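Local coordinates for protein cytochrome P450 CYP260B1 (Sorangium cellulosum, PDB 5HIW) that belongs to the haem-thiolate cytochrome P450 family and holds protoporphyrin IX containing iron in the mainly helical fold of that family, at residues 9-14 / 369-374; 237-242 / 380-385; 18-23 / 306-311; 121-126 / 387-392; 269-274 / 317-322. All blocks are in the same frame, centred on the assembly; numbering follows the deposited sequence.

Interaction 1: 9-14 / 369-374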
# COMPACT_ATOMS: atom_id res chain seq x y z
N SER A 9 -7.29 18.49 0.34
CA SER A 9 -8.46 18.55 -0.57
C SER A 9 -8.01 18.94 -1.99
O SER A 9 -8.76 18.84 -2.93
CB SER A 9 -9.55 19.49 0.01
OG SER A 9 -8.97 20.75 0.32
N PHE A 10 -6.77 19.32 -2.15
CA PHE A 10 -6.18 19.59 -3.48
C PHE A 10 -6.51 18.45 -4.46
O PHE A 10 -6.36 17.28 -4.12
CB PHE A 10 -4.66 19.76 -3.28
CG PHE A 10 -3.88 20.16 -4.52
CD1 PHE A 10 -3.39 19.21 -5.36
CD2 PHE A 10 -3.64 21.50 -4.81
CE1 PHE A 10 -2.68 19.56 -6.52
CE2 PHE A 10 -2.93 21.87 -5.94
CZ PHE A 10 -2.43 20.90 -6.80
N THR A 11 -7.05 18.78 -5.63
CA THR A 11 -7.17 17.83 -6.75
C THR A 11 -6.49 18.40 -7.99
O THR A 11 -6.17 19.60 -8.04
CB THR A 11 -8.61 17.49 -7.13
OG1 THR A 11 -9.23 18.62 -7.72
CG2 THR A 11 -9.39 17.10 -5.94
N SER A 12 -6.22 17.53 -8.96
CA SER A 12 -5.53 17.93 -10.18
C SER A 12 -5.50 16.88 -11.22
O SER A 12 -5.62 15.69 -10.93
CB SER A 12 -4.08 18.31 -9.88
OG SER A 12 -3.46 18.85 -11.05
N LYS A 13 -5.33 17.32 -12.47
CA LYS A 13 -5.08 16.39 -13.55
C LYS A 13 -3.62 16.06 -13.71
O LYS A 13 -3.28 15.22 -14.53
CB LYS A 13 -5.56 16.96 -14.92
CG LYS A 13 -6.99 17.41 -14.86
CD LYS A 13 -7.90 16.34 -15.34
CE LYS A 13 -9.28 16.89 -15.58
NZ LYS A 13 -9.93 16.81 -14.26
N ASP A 14 -2.76 16.74 -12.99
CA ASP A 14 -1.34 16.58 -13.15
C ASP A 14 -0.89 15.75 -11.96
O ASP A 14 -1.07 16.18 -10.82
CB ASP A 14 -0.74 17.95 -13.12
CG ASP A 14 0.78 17.97 -13.06
OD1 ASP A 14 1.48 16.96 -13.00
OD2 ASP A 14 1.31 19.13 -13.08
N GLN A 369 -9.22 12.42 -19.15
CA GLN A 369 -8.39 13.20 -18.26
C GLN A 369 -8.64 12.70 -16.81
O GLN A 369 -9.47 13.22 -16.11
CB GLN A 369 -8.78 14.72 -18.35
CG GLN A 369 -9.19 15.28 -19.72
CD GLN A 369 -8.18 14.96 -20.79
OE1 GLN A 369 -6.99 14.87 -20.52
NE2 GLN A 369 -8.66 14.75 -22.02
N PRO A 370 -7.90 11.71 -16.38
CA PRO A 370 -8.06 11.30 -14.98
C PRO A 370 -7.82 12.42 -13.96
O PRO A 370 -6.94 13.27 -14.21
CB PRO A 370 -6.96 10.25 -14.81
CG PRO A 370 -6.42 9.93 -16.15
CD PRO A 370 -6.73 11.12 -17.03
N THR A 371 -8.52 12.42 -12.80
CA THR A 371 -8.20 13.31 -11.71
C THR A 371 -7.48 12.61 -10.53
O THR A 371 -7.95 11.54 -10.05
CB THR A 371 -9.48 13.93 -11.14
OG1 THR A 371 -10.20 14.59 -12.20
CG2 THR A 371 -9.17 14.92 -10.09
N PHE A 372 -6.41 13.24 -10.05
CA PHE A 372 -5.57 12.80 -8.90
C PHE A 372 -6.03 13.49 -7.66
O PHE A 372 -6.19 14.73 -7.64
CB PHE A 372 -4.08 13.05 -9.16
CG PHE A 372 -3.57 12.25 -10.32
CD1 PHE A 372 -3.79 12.66 -11.61
CD2 PHE A 372 -2.96 11.02 -10.12
CE1 PHE A 372 -3.40 11.92 -12.67
CE2 PHE A 372 -2.58 10.26 -11.18
CZ PHE A 372 -2.82 10.64 -12.44
N SER A 373 -6.22 12.69 -6.60
CA SER A 373 -6.63 13.21 -5.31
C SER A 373 -6.20 12.24 -4.22
O SER A 373 -5.66 11.14 -4.51
CB SER A 373 -8.15 13.36 -5.23
OG SER A 373 -8.76 12.16 -5.03
N THR A 374 -6.46 12.65 -3.00
CA THR A 374 -6.16 11.82 -1.82
C THR A 374 -7.39 11.06 -1.35
O THR A 374 -7.34 10.36 -0.30
CB THR A 374 -5.62 12.60 -0.67
OG1 THR A 374 -6.55 13.63 -0.34
CG2 THR A 374 -4.32 13.26 -1.03
O HOH W 1 -7.57 15.45 -2.55
O HOH W 2 -4.85 13.36 -15.71

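Interaction 2: 237-242 / 380-385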
# COMPACT_ATOMS: atom_id res chain seq x y z
N LEU A 237 0.00 -0.44 -7.87
CA LEU A 237 -0.06 -0.78 -9.27
C LEU A 237 -0.63 0.34 -10.09
O LEU A 237 -0.09 0.60 -11.18
CB LEU A 237 -0.85 -2.07 -9.50
CG LEU A 237 -0.28 -3.41 -8.91
CD1 LEU A 237 -1.31 -4.55 -9.08
CD2 LEU A 237 1.01 -3.73 -9.59
N ALA A 238 -1.66 1.02 -9.59
CA ALA A 238 -2.28 2.07 -10.31
C ALA A 238 -1.22 3.16 -10.60
O ALA A 238 -1.06 3.61 -11.73
CB ALA A 238 -3.43 2.70 -9.54
N ASN A 239 -0.49 3.59 -9.59
CA ASN A 239 0.43 4.72 -9.82
C ASN A 239 1.70 4.34 -10.56
O ASN A 239 2.30 5.16 -11.22
CB ASN A 239 0.76 5.32 -8.49
CG ASN A 239 -0.43 5.99 -7.83
OD1 ASN A 239 -1.55 5.99 -8.35
ND2 ASN A 239 -0.18 6.61 -6.74
N LEU A 240 2.05 3.04 -10.60
CA LEU A 240 3.09 2.55 -11.44
C LEU A 240 2.67 2.66 -12.88
O LEU A 240 3.38 3.17 -13.77
CB LEU A 240 3.44 1.11 -11.05
CG LEU A 240 4.41 0.39 -11.94
CD1 LEU A 240 5.66 1.17 -12.21
CD2 LEU A 240 4.69 -1.06 -11.46
N LEU A 241 1.44 2.23 -13.17
CA LEU A 241 0.99 2.33 -14.50
C LEU A 241 0.90 3.82 -14.93
O LEU A 241 1.18 4.10 -16.05
CB LEU A 241 -0.37 1.68 -14.64
CG LEU A 241 -0.26 0.15 -14.61
CD1 LEU A 241 -1.68 -0.33 -14.60
CD2 LEU A 241 0.48 -0.47 -15.73
N VAL A 242 0.46 4.69 -14.04
CA VAL A 242 0.40 6.13 -14.35
C VAL A 242 1.78 6.59 -14.78
O VAL A 242 1.95 7.21 -15.86
CB VAL A 242 -0.14 6.96 -13.18
CG1 VAL A 242 0.10 8.49 -13.36
CG2 VAL A 242 -1.65 6.73 -12.97
N ALA A 380 -8.35 5.41 0.69
CA ALA A 380 -7.36 6.09 1.53
C ALA A 380 -6.02 5.92 0.83
O ALA A 380 -5.22 5.06 1.21
CB ALA A 380 -7.30 5.49 2.92
N ALA A 381 -5.80 6.69 -0.24
CA ALA A 381 -4.57 6.55 -1.04
C ALA A 381 -4.38 7.88 -1.68
O ALA A 381 -5.28 8.70 -1.64
CB ALA A 381 -4.77 5.54 -2.11
N PHE A 382 -3.24 8.05 -2.34
CA PHE A 382 -3.11 9.09 -3.38
C PHE A 382 -3.08 8.46 -4.75
O PHE A 382 -2.31 7.51 -5.02
CB PHE A 382 -1.88 9.95 -3.18
CG PHE A 382 -1.65 10.91 -4.32
CD1 PHE A 382 -2.43 12.07 -4.40
CD2 PHE A 382 -0.81 10.61 -5.35
CE1 PHE A 382 -2.29 12.94 -5.49
CE2 PHE A 382 -0.62 11.50 -6.41
CZ PHE A 382 -1.40 12.67 -6.48
N GLY A 383 -3.89 8.92 -5.69
CA GLY A 383 -3.88 8.28 -6.96
C GLY A 383 -4.97 8.79 -7.94
O GLY A 383 -5.70 9.69 -7.55
N PRO A 384 -5.07 8.16 -9.09
CA PRO A 384 -5.99 8.54 -10.17
C PRO A 384 -7.33 7.92 -9.99
O PRO A 384 -7.47 6.84 -9.40
CB PRO A 384 -5.31 7.99 -11.42
CG PRO A 384 -4.67 6.77 -10.98
CD PRO A 384 -4.17 7.11 -9.59
N ASP A 385 -8.37 8.61 -10.50
CA ASP A 385 -9.68 7.99 -10.53
C ASP A 385 -9.90 6.96 -11.54
O ASP A 385 -10.88 6.18 -11.41
CB ASP A 385 -10.78 9.09 -10.52
CG ASP A 385 -10.81 9.92 -11.76
OD1 ASP A 385 -9.98 9.80 -12.68
OD2 ASP A 385 -11.73 10.75 -11.80

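Interaction 3: 18-23 / 306-311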
# COMPACT_ATOMS: atom_id res chain seq x y z
N PHE A 18 0.38 17.56 -6.59
CA PHE A 18 0.18 17.44 -5.15
C PHE A 18 1.49 17.36 -4.42
O PHE A 18 1.66 18.01 -3.41
CB PHE A 18 -0.66 16.23 -4.84
CG PHE A 18 -0.97 16.06 -3.37
CD1 PHE A 18 -1.61 17.05 -2.66
CD2 PHE A 18 -0.73 14.86 -2.73
CE1 PHE A 18 -1.92 16.90 -1.35
CE2 PHE A 18 -1.07 14.70 -1.41
CZ PHE A 18 -1.66 15.73 -0.71
N GLY A 19 2.47 16.63 -4.92
CA GLY A 19 3.73 16.53 -4.18
C GLY A 19 4.45 17.87 -4.22
O GLY A 19 5.07 18.28 -3.24
N ILE A 20 4.33 18.53 -5.34
CA ILE A 20 4.89 19.91 -5.47
C ILE A 20 4.28 20.86 -4.41
O ILE A 20 5.01 21.62 -3.71
CB ILE A 20 4.66 20.46 -6.87
CG1 ILE A 20 5.58 19.73 -7.88
CG2 ILE A 20 4.98 22.00 -6.88
CD1 ILE A 20 5.36 20.02 -9.37
N HIS A 21 2.97 20.80 -4.33
CA HIS A 21 2.14 21.57 -3.37
C HIS A 21 2.52 21.30 -1.94
O HIS A 21 2.74 22.25 -1.16
CB HIS A 21 0.69 21.18 -3.65
CG HIS A 21 -0.35 21.84 -2.82
ND1 HIS A 21 -1.23 21.13 -2.01
CD2 HIS A 21 -0.75 23.14 -2.77
CE1 HIS A 21 -2.07 21.97 -1.46
NE2 HIS A 21 -1.80 23.19 -1.88
N LEU A 22 2.67 20.03 -1.57
CA LEU A 22 3.14 19.73 -0.24
C LEU A 22 4.54 20.18 0.07
O LEU A 22 4.81 20.64 1.18
CB LEU A 22 3.05 18.23 0.08
CG LEU A 22 1.62 17.69 0.10
CD1 LEU A 22 1.71 16.22 0.46
CD2 LEU A 22 0.69 18.40 1.09
N ALA A 23 5.47 19.97 -0.86
CA ALA A 23 6.83 20.39 -0.58
C ALA A 23 6.91 21.96 -0.45
O ALA A 23 7.65 22.43 0.41
CB ALA A 23 7.76 19.91 -1.67
N ARG A 306 8.56 14.56 1.44
CA ARG A 306 10.02 14.19 1.26
C ARG A 306 10.33 13.89 -0.16
O ARG A 306 11.39 14.27 -0.67
CB ARG A 306 10.42 13.01 2.14
CG ARG A 306 11.91 12.73 2.21
CD ARG A 306 12.28 11.70 3.27
NE ARG A 306 13.68 11.94 3.64
CZ ARG A 306 14.75 11.47 2.98
NH1 ARG A 306 14.65 10.70 1.90
NH2 ARG A 306 15.96 11.81 3.39
N HIS A 307 9.43 13.18 -0.89
CA HIS A 307 9.73 12.78 -2.23
C HIS A 307 9.93 13.95 -3.18
O HIS A 307 10.50 13.80 -4.26
CB HIS A 307 8.63 11.86 -2.76
CG HIS A 307 8.49 10.60 -1.95
ND1 HIS A 307 7.39 9.77 -2.05
CD2 HIS A 307 9.30 10.04 -1.01
CE1 HIS A 307 7.56 8.75 -1.24
NE2 HIS A 307 8.70 8.88 -0.61
N TYR A 308 9.29 15.08 -2.85
CA TYR A 308 9.36 16.33 -3.65
C TYR A 308 10.33 17.43 -3.05
O TYR A 308 10.31 18.55 -3.48
CB TYR A 308 7.92 16.83 -3.88
CG TYR A 308 7.30 16.13 -5.03
CD1 TYR A 308 6.88 14.79 -4.92
CD2 TYR A 308 7.22 16.71 -6.24
CE1 TYR A 308 6.34 14.11 -6.00
CE2 TYR A 308 6.75 16.03 -7.34
CZ TYR A 308 6.29 14.70 -7.19
OH TYR A 308 5.77 14.07 -8.30
N ASP A 309 11.16 17.08 -2.07
CA ASP A 309 12.19 18.03 -1.49
C ASP A 309 13.42 17.98 -2.39
O ASP A 309 14.12 17.01 -2.38
CB ASP A 309 12.47 17.61 -0.06
CG ASP A 309 13.50 18.43 0.64
OD1 ASP A 309 14.27 19.18 -0.03
OD2 ASP A 309 13.56 18.25 1.87
N GLU A 310 13.62 19.01 -3.23
CA GLU A 310 14.79 19.17 -4.16
C GLU A 310 16.15 18.99 -3.52
O GLU A 310 17.09 18.66 -4.18
CB GLU A 310 14.76 20.59 -4.81
CG GLU A 310 14.48 21.66 -3.75
CD GLU A 310 15.12 23.00 -3.98
OE1 GLU A 310 14.80 23.61 -5.03
OE2 GLU A 310 15.91 23.46 -3.10
N GLU A 311 16.27 19.22 -2.22
CA GLU A 311 17.53 18.99 -1.52
C GLU A 311 17.84 17.52 -1.41
O GLU A 311 18.97 17.11 -1.26
CB GLU A 311 17.52 19.58 -0.11
CG GLU A 311 17.15 21.06 -0.07
CD GLU A 311 17.72 21.78 1.14
OE1 GLU A 311 17.16 21.63 2.26
OE2 GLU A 311 18.73 22.50 0.96

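Interaction 4: 121-126 / 387-392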
# COMPACT_ATOMS: atom_id res chain seq x y z
N ALA A 121 -8.57 -0.28 -22.38
CA ALA A 121 -8.79 -0.73 -21.03
C ALA A 121 -8.81 0.45 -20.10
O ALA A 121 -8.20 1.50 -20.33
CB ALA A 121 -7.70 -1.72 -20.63
N GLU A 122 -9.52 0.27 -19.01
CA GLU A 122 -9.36 1.10 -17.90
C GLU A 122 -8.54 0.22 -16.93
O GLU A 122 -9.10 -0.74 -16.32
CB GLU A 122 -10.73 1.41 -17.38
CG GLU A 122 -10.89 2.53 -16.41
CD GLU A 122 -10.19 2.21 -15.08
OE1 GLU A 122 -10.77 1.56 -14.22
OE2 GLU A 122 -9.04 2.62 -14.95
N LEU A 123 -7.24 0.50 -16.82
CA LEU A 123 -6.30 -0.44 -16.17
C LEU A 123 -6.39 -0.40 -14.63
O LEU A 123 -5.81 -1.26 -13.99
CB LEU A 123 -4.88 -0.20 -16.60
CG LEU A 123 -4.53 -0.47 -18.04
CD1 LEU A 123 -3.10 -0.02 -18.41
CD2 LEU A 123 -4.71 -1.90 -18.42
N PHE A 124 -7.11 0.53 -14.04
CA PHE A 124 -7.39 0.43 -12.61
C PHE A 124 -8.32 -0.79 -12.42
O PHE A 124 -7.95 -1.76 -11.80
CB PHE A 124 -8.01 1.65 -11.97
CG PHE A 124 -8.08 1.55 -10.47
CD1 PHE A 124 -7.01 1.81 -9.71
CD2 PHE A 124 -9.26 1.10 -9.82
CE1 PHE A 124 -7.03 1.66 -8.32
CE2 PHE A 124 -9.31 0.91 -8.47
CZ PHE A 124 -8.16 1.17 -7.69
N ASP A 125 -9.52 -0.73 -13.00
CA ASP A 125 -10.45 -1.85 -12.87
C ASP A 125 -9.91 -3.14 -13.46
O ASP A 125 -10.11 -4.23 -12.87
CB ASP A 125 -11.76 -1.49 -13.60
CG ASP A 125 -12.64 -0.50 -12.85
OD1 ASP A 125 -12.42 -0.15 -11.68
OD2 ASP A 125 -13.63 -0.03 -13.47
N ASP A 126 -9.25 -3.06 -14.64
CA ASP A 126 -8.87 -4.22 -15.47
C ASP A 126 -7.49 -4.86 -15.12
O ASP A 126 -7.12 -5.88 -15.69
CB ASP A 126 -8.85 -3.77 -17.00
CG ASP A 126 -10.30 -3.41 -17.59
OD1 ASP A 126 -11.26 -3.85 -16.96
OD2 ASP A 126 -10.45 -2.62 -18.58
N ILE A 387 -7.48 4.92 -15.13
CA ILE A 387 -6.24 4.75 -15.89
C ILE A 387 -6.56 4.33 -17.29
O ILE A 387 -6.35 3.18 -17.72
CB ILE A 387 -5.24 3.78 -15.23
CG1 ILE A 387 -5.06 4.14 -13.77
CG2 ILE A 387 -3.91 3.93 -15.96
CD1 ILE A 387 -4.40 3.01 -13.03
N PRO A 388 -7.10 5.27 -18.05
CA PRO A 388 -7.55 4.94 -19.42
C PRO A 388 -6.39 4.63 -20.34
O PRO A 388 -5.56 5.50 -20.56
CB PRO A 388 -8.25 6.24 -19.88
CG PRO A 388 -8.28 7.17 -18.73
CD PRO A 388 -7.24 6.70 -17.74
N ALA A 389 -6.37 3.46 -20.96
CA ALA A 389 -5.33 3.09 -21.89
C ALA A 389 -5.81 2.55 -23.24
O ALA A 389 -6.92 2.05 -23.37
CB ALA A 389 -4.40 2.07 -21.27
N LEU A 390 -4.92 2.68 -24.23
CA LEU A 390 -5.08 2.16 -25.54
C LEU A 390 -4.17 1.02 -25.66
O LEU A 390 -3.02 1.10 -25.23
CB LEU A 390 -4.65 3.22 -26.57
CG LEU A 390 -5.42 4.53 -26.51
CD1 LEU A 390 -4.91 5.47 -27.59
CD2 LEU A 390 -6.92 4.31 -26.65
N LEU A 391 -4.69 -0.08 -26.22
CA LEU A 391 -3.94 -1.31 -26.31
C LEU A 391 -3.48 -1.75 -27.68
O LEU A 391 -2.78 -2.73 -27.77
CB LEU A 391 -4.81 -2.45 -25.74
CG LEU A 391 -5.25 -2.29 -24.27
CD1 LEU A 391 -6.34 -3.28 -23.90
CD2 LEU A 391 -4.07 -2.45 -23.34
N VAL A 392 -3.90 -1.09 -28.74
CA VAL A 392 -3.60 -1.58 -30.12
C VAL A 392 -2.90 -0.50 -31.02
O VAL A 392 -3.19 0.68 -30.88
CB VAL A 392 -4.92 -2.09 -30.80
CG1 VAL A 392 -4.67 -2.57 -32.23
CG2 VAL A 392 -5.59 -3.20 -29.97

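Interaction 5: 269-274 / 317-322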
# COMPACT_ATOMS: atom_id res chain seq x y z
N THR A 269 7.48 4.96 -7.22
CA THR A 269 7.06 5.15 -5.85
C THR A 269 7.53 6.50 -5.27
O THR A 269 6.95 6.96 -4.30
CB THR A 269 7.37 4.01 -4.86
OG1 THR A 269 8.77 3.92 -4.62
CG2 THR A 269 6.81 2.71 -5.39
N ARG A 270 8.60 7.06 -5.81
CA ARG A 270 9.04 8.42 -5.35
C ARG A 270 8.20 9.52 -6.04
O ARG A 270 7.63 10.44 -5.38
CB ARG A 270 10.53 8.64 -5.66
CG ARG A 270 11.03 10.00 -5.20
CD ARG A 270 12.31 10.39 -5.87
NE ARG A 270 12.02 10.65 -7.23
CZ ARG A 270 11.43 11.73 -7.70
NH1 ARG A 270 11.04 12.70 -6.91
NH2 ARG A 270 11.29 11.83 -9.00
N TRP A 271 8.13 9.42 -7.34
CA TRP A 271 7.46 10.44 -8.17
C TRP A 271 5.95 10.46 -7.96
O TRP A 271 5.28 11.50 -8.02
CB TRP A 271 7.74 10.12 -9.62
CG TRP A 271 7.29 11.07 -10.55
CD1 TRP A 271 7.83 12.34 -10.80
CD2 TRP A 271 6.16 10.95 -11.38
NE1 TRP A 271 7.08 12.98 -11.70
CE2 TRP A 271 6.03 12.17 -12.08
CE3 TRP A 271 5.20 9.97 -11.55
CZ2 TRP A 271 5.00 12.41 -13.00
CZ3 TRP A 271 4.17 10.20 -12.48
CH2 TRP A 271 4.07 11.41 -13.18
N CYS A 272 5.36 9.29 -7.68
CA CYS A 272 3.89 9.24 -7.48
C CYS A 272 3.55 8.12 -6.51
O CYS A 272 2.86 7.14 -6.87
CB CYS A 272 3.22 9.00 -8.83
SG CYS A 272 1.40 9.36 -8.78
N SER A 273 4.00 8.27 -5.27
CA SER A 273 3.59 7.35 -4.17
C SER A 273 2.09 7.28 -3.97
O SER A 273 1.43 8.33 -4.01
CB SER A 273 4.12 7.79 -2.86
OG SER A 273 3.81 6.78 -1.88
N SER A 274 1.57 6.07 -3.73
CA SER A 274 0.18 5.90 -3.37
C SER A 274 -0.13 6.04 -1.90
O SER A 274 -1.31 6.03 -1.53
CB SER A 274 -0.36 4.54 -3.79
OG SER A 274 0.52 3.52 -3.42
N GLU A 317 10.35 16.79 -9.60
CA GLU A 317 9.19 16.72 -10.47
C GLU A 317 9.37 15.86 -11.69
O GLU A 317 8.39 15.53 -12.37
CB GLU A 317 8.78 18.12 -11.00
CG GLU A 317 8.76 19.24 -10.03
CD GLU A 317 10.12 19.75 -9.62
OE1 GLU A 317 11.11 19.44 -10.34
OE2 GLU A 317 10.17 20.42 -8.52
N THR A 318 10.62 15.56 -12.03
CA THR A 318 10.99 14.77 -13.18
C THR A 318 11.07 13.26 -12.82
O THR A 318 11.75 12.91 -11.86
CB THR A 318 12.35 15.26 -13.73
OG1 THR A 318 12.19 16.64 -14.18
CG2 THR A 318 12.86 14.40 -14.88
N PHE A 319 10.36 12.44 -13.60
CA PHE A 319 10.43 10.98 -13.54
C PHE A 319 11.65 10.51 -14.28
O PHE A 319 11.73 10.64 -15.55
CB PHE A 319 9.20 10.42 -14.19
CG PHE A 319 9.09 8.93 -14.09
CD1 PHE A 319 8.77 8.33 -12.89
CD2 PHE A 319 9.43 8.14 -15.16
CE1 PHE A 319 8.71 6.97 -12.78
CE2 PHE A 319 9.37 6.75 -15.08
CZ PHE A 319 9.01 6.17 -13.83
N ASP A 320 12.63 9.97 -13.55
CA ASP A 320 13.88 9.44 -14.18
C ASP A 320 14.13 8.03 -13.83
O ASP A 320 14.51 7.80 -12.66
CB ASP A 320 15.04 10.30 -13.66
CG ASP A 320 16.36 10.00 -14.31
OD1 ASP A 320 16.53 9.03 -15.08
OD2 ASP A 320 17.27 10.77 -13.98
N ILE A 321 14.02 7.08 -14.77
CA ILE A 321 14.20 5.67 -14.42
C ILE A 321 15.61 5.33 -14.09
O ILE A 321 15.86 4.26 -13.51
CB ILE A 321 13.59 4.65 -15.41
CG1 ILE A 321 14.30 4.60 -16.77
CG2 ILE A 321 12.09 4.91 -15.59
CD1 ILE A 321 13.71 3.44 -17.58
N HIS A 322 16.53 6.22 -14.45
CA HIS A 322 17.93 6.08 -13.98
C HIS A 322 18.29 6.74 -12.66
O HIS A 322 19.43 6.58 -12.21
CB HIS A 322 18.89 6.54 -15.09
CG HIS A 322 18.62 5.83 -16.39
ND1 HIS A 322 18.92 4.50 -16.57
CD2 HIS A 322 18.03 6.24 -17.53
CE1 HIS A 322 18.54 4.12 -17.77
NE2 HIS A 322 18.03 5.18 -18.39

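Interaction 1: 9-14 / 369-374
Lys13 reaches across Gln369 and brings NZ to Thr371 OG1, 3.0 Å away, as a hydrogen-bond donor. Although CB points away from the partner segment, the bend at chi2 (-96°) lays Lys13 CD 3.5 Å from Gln369 CB, and the bend at chi4 (-86°) turns NZ to the threonine. Thr371 sends its two branches to different neighbours, OG1 to the lysine and CG2 to Thr11 CB at 4.0 Å. Further along, the methyl Thr11 CG2 lies 4.0 Å from Ser373 CB. Phe372 presents its ring edge to Ser12 O, which lies near the ring plane while accepting from Phe372 N at 2.7 Å. The return bond, from Ser12 N to Phe372 O, is 3.1 Å long and less straight. One water links Lys13 O with Pro370 O, and a second links Phe10 O with Thr374 N. The two Ser12-Phe372 bonds make a single antiparallel bridge, a hydrogen-bonded pair flanked by the other contacts, by which an N-terminal loop docks on the C-terminal strand pair 372-373/383-384 of the P450 fold.

Interaction 2: 237-242 / 380-385
Asn239 reaches out from helix 232-245 and lays its amide across the backbone of 382-384, and the tight part of this contact is centred there. Its ND2 donates to Phe382 O at 2.9 Å, with an N-H...O angle of 159°; the acceptor lies close to the amide plane, whereas the donor sits tilted from the carbonyl plane. With CG beside the backbone N (chi1 -67°) the amide is directed at the strand, and chi2 near zero (1°) places OD1 3.6 Å from Gly383 CA and 3.1 Å from Pro384 CD. Gly383 is almost fully extended and has no side chain to hold Asn239 OD1 off. A turn further along the helix, Val242 CG2 packs on Pro384 CG at 3.6 Å, the two side chains running past each other in opposite directions. The fit is looser beside Ala238, whose CB stands 4.5 Å from Pro384 CD. The solvent side lies at the ends of 380-385, beyond contact with 237-242: Ala380 is exposed and Asp385 partly so, its OD1 bonded to Thr371 N. Asn239 ND2 also donates to Cys272 O, so one buried amide ties the helix to two chain segments and is fixed in its rotation. The Asn239 side chain lies about 9 Å from the haem, where the latter half of the long central helix of cytochromes P450 meets the C-terminal beta hairpin.

Interaction 3: 18-23 / 306-311
Gly19 and Tyr308 bring their CA atoms to 5.7 Å, the point at which helix 17-28 comes nearest to the chain leaving a short 3-10 segment at 306-307. In the cytochrome P450 fold this joins the first long helix, near the N-terminus, to the extended loop region between strand 298-302 and helix 341-358. No hydrogen bond spans the two segments; an aromatic ring is laid against helix backbone. Glycine, without a side chain, lets Tyr308 come this close: Gly19 CA stands over one face of the ring, 3.8 Å from its centroid and 18° off the normal, a CH-pi contact displaced toward the rim. Tyr308 CB meets Gly19 O at 3.3 Å, so the root of the side chain also touches the Gly19 peptide. The Ile20 side chain crosses the tyrosine obliquely; with CG1 held beside the backbone N (chi1 -71°), Ile20 CG1 comes 3.8 Å from Tyr308 CD2. The far end of the tyrosine is fixed too, since its OH is hydrogen-bonded to Trp271 O. One turn later in the helix, Ala23 points toward the loop, and its CB touches Tyr308 CB at 3.8 Å and Tyr308 O at 3.4 Å.

Interaction 4: 121-126 / 387-392
Glu122 sets CG anti to its own backbone N (chi1 -165°) and then bends at chi2 (-66°), which swings the carboxylate back over the start of helix 123-128 and within reach of Ile387. Glu122 OE2 accepts from Ile387 N at 2.8 Å and from Phe124 N at 3.0 Å, and the two donors come from opposite faces of the carboxylate plane. Glu122 OE1 takes Asp125 N at 2.9 Å and forms a salt bridge with Arg377, so Glu122 is the N-cap of the helix and an anchor for the partner segment at once. Strands 120-122 and 388-390 are neighbours in a small antiparallel sheet of the P450 fold, whose third strand is 363-364. Ala121 and Ala389 form the hydrogen-bonded pair, with Ala389 N to Ala121 O at 2.8 Å; Glu122 and Pro388 are the non-hydrogen-bonded pair, with their side chains on the face opposite the alanines. Past the strand, Leu123 N adds a further backbone bond to Ile387 O at 3.0 Å. Leu391 CD1 touches Ala121 CB, and Leu123 CD1 touches Ala389 CB. Ile387 CD1 lies near the plane of the Phe124 ring, at its edge, and rests 4.0 Å from Phe124 CB.

Interaction 5: 269-274 / 317-322
Trp271 offers one face of its indole to Phe319 and its NE1 edge to Glu317. Over the five-membered ring stands Phe319 CB, 4.0 Å from the centroid and almost exactly on the ring normal, a CH-pi contact. The phenyl ring beyond it turns its own edge to the indole face in an offset edge-to-face pair, planes at 70°, with Phe319 CD1 lying 3.9 Å from Trp271 CB. Here the end of helix 261-271, which carries the ExxR motif of cytochromes P450 as Glu267 and Arg270, packs on the loop leading to Arg323, consistent with the Glu-Arg-Arg triad of the family. Arg270 is bent at chi3 (69°), and its guanidinium forms a salt bridge through NE to Glu267 while NH1 binds His307 O; Thr318 O, at the edge of the guanidinium, accepts from Arg323. Phe319 in turn stacks with His247. The side chains of Glu317 and Thr318 leave the backbone pointing away, and both residues meet the helix through their backbone. Trp271 NE1 donates to Glu317 O at 2.9 Å, the oxygen lying in the ring plane while the donor stands well above the carbonyl plane.

In the fold
Along the chain the first segments come in the order 1, 3, 4, 2, 5, and their partners in the order 3, 5, 1, 2, 4; interactions 1, 3 and 4 tie early parts of the chain to late ones. Interaction 2, about 10 Å from the centre of the chain, touches all the others: it shares the two-stranded sheet 372-373/383-384 with interaction 1, helix 232-245 packs on residues of interaction 4, and Phe382 meets Phe18 of interaction 3 and Ser274 of interaction 5. Between interactions 3 and 5, Tyr308 OH bonds Trp271 O and His307 O bonds Arg270 NH1. Interactions 3 and 4 are the most distant, about 28 Å between centres. Interactions 2, 4 and 5 each have a side chain about 9 to 12 Å from the haem, and interactions 1 and 3 join them through contacts.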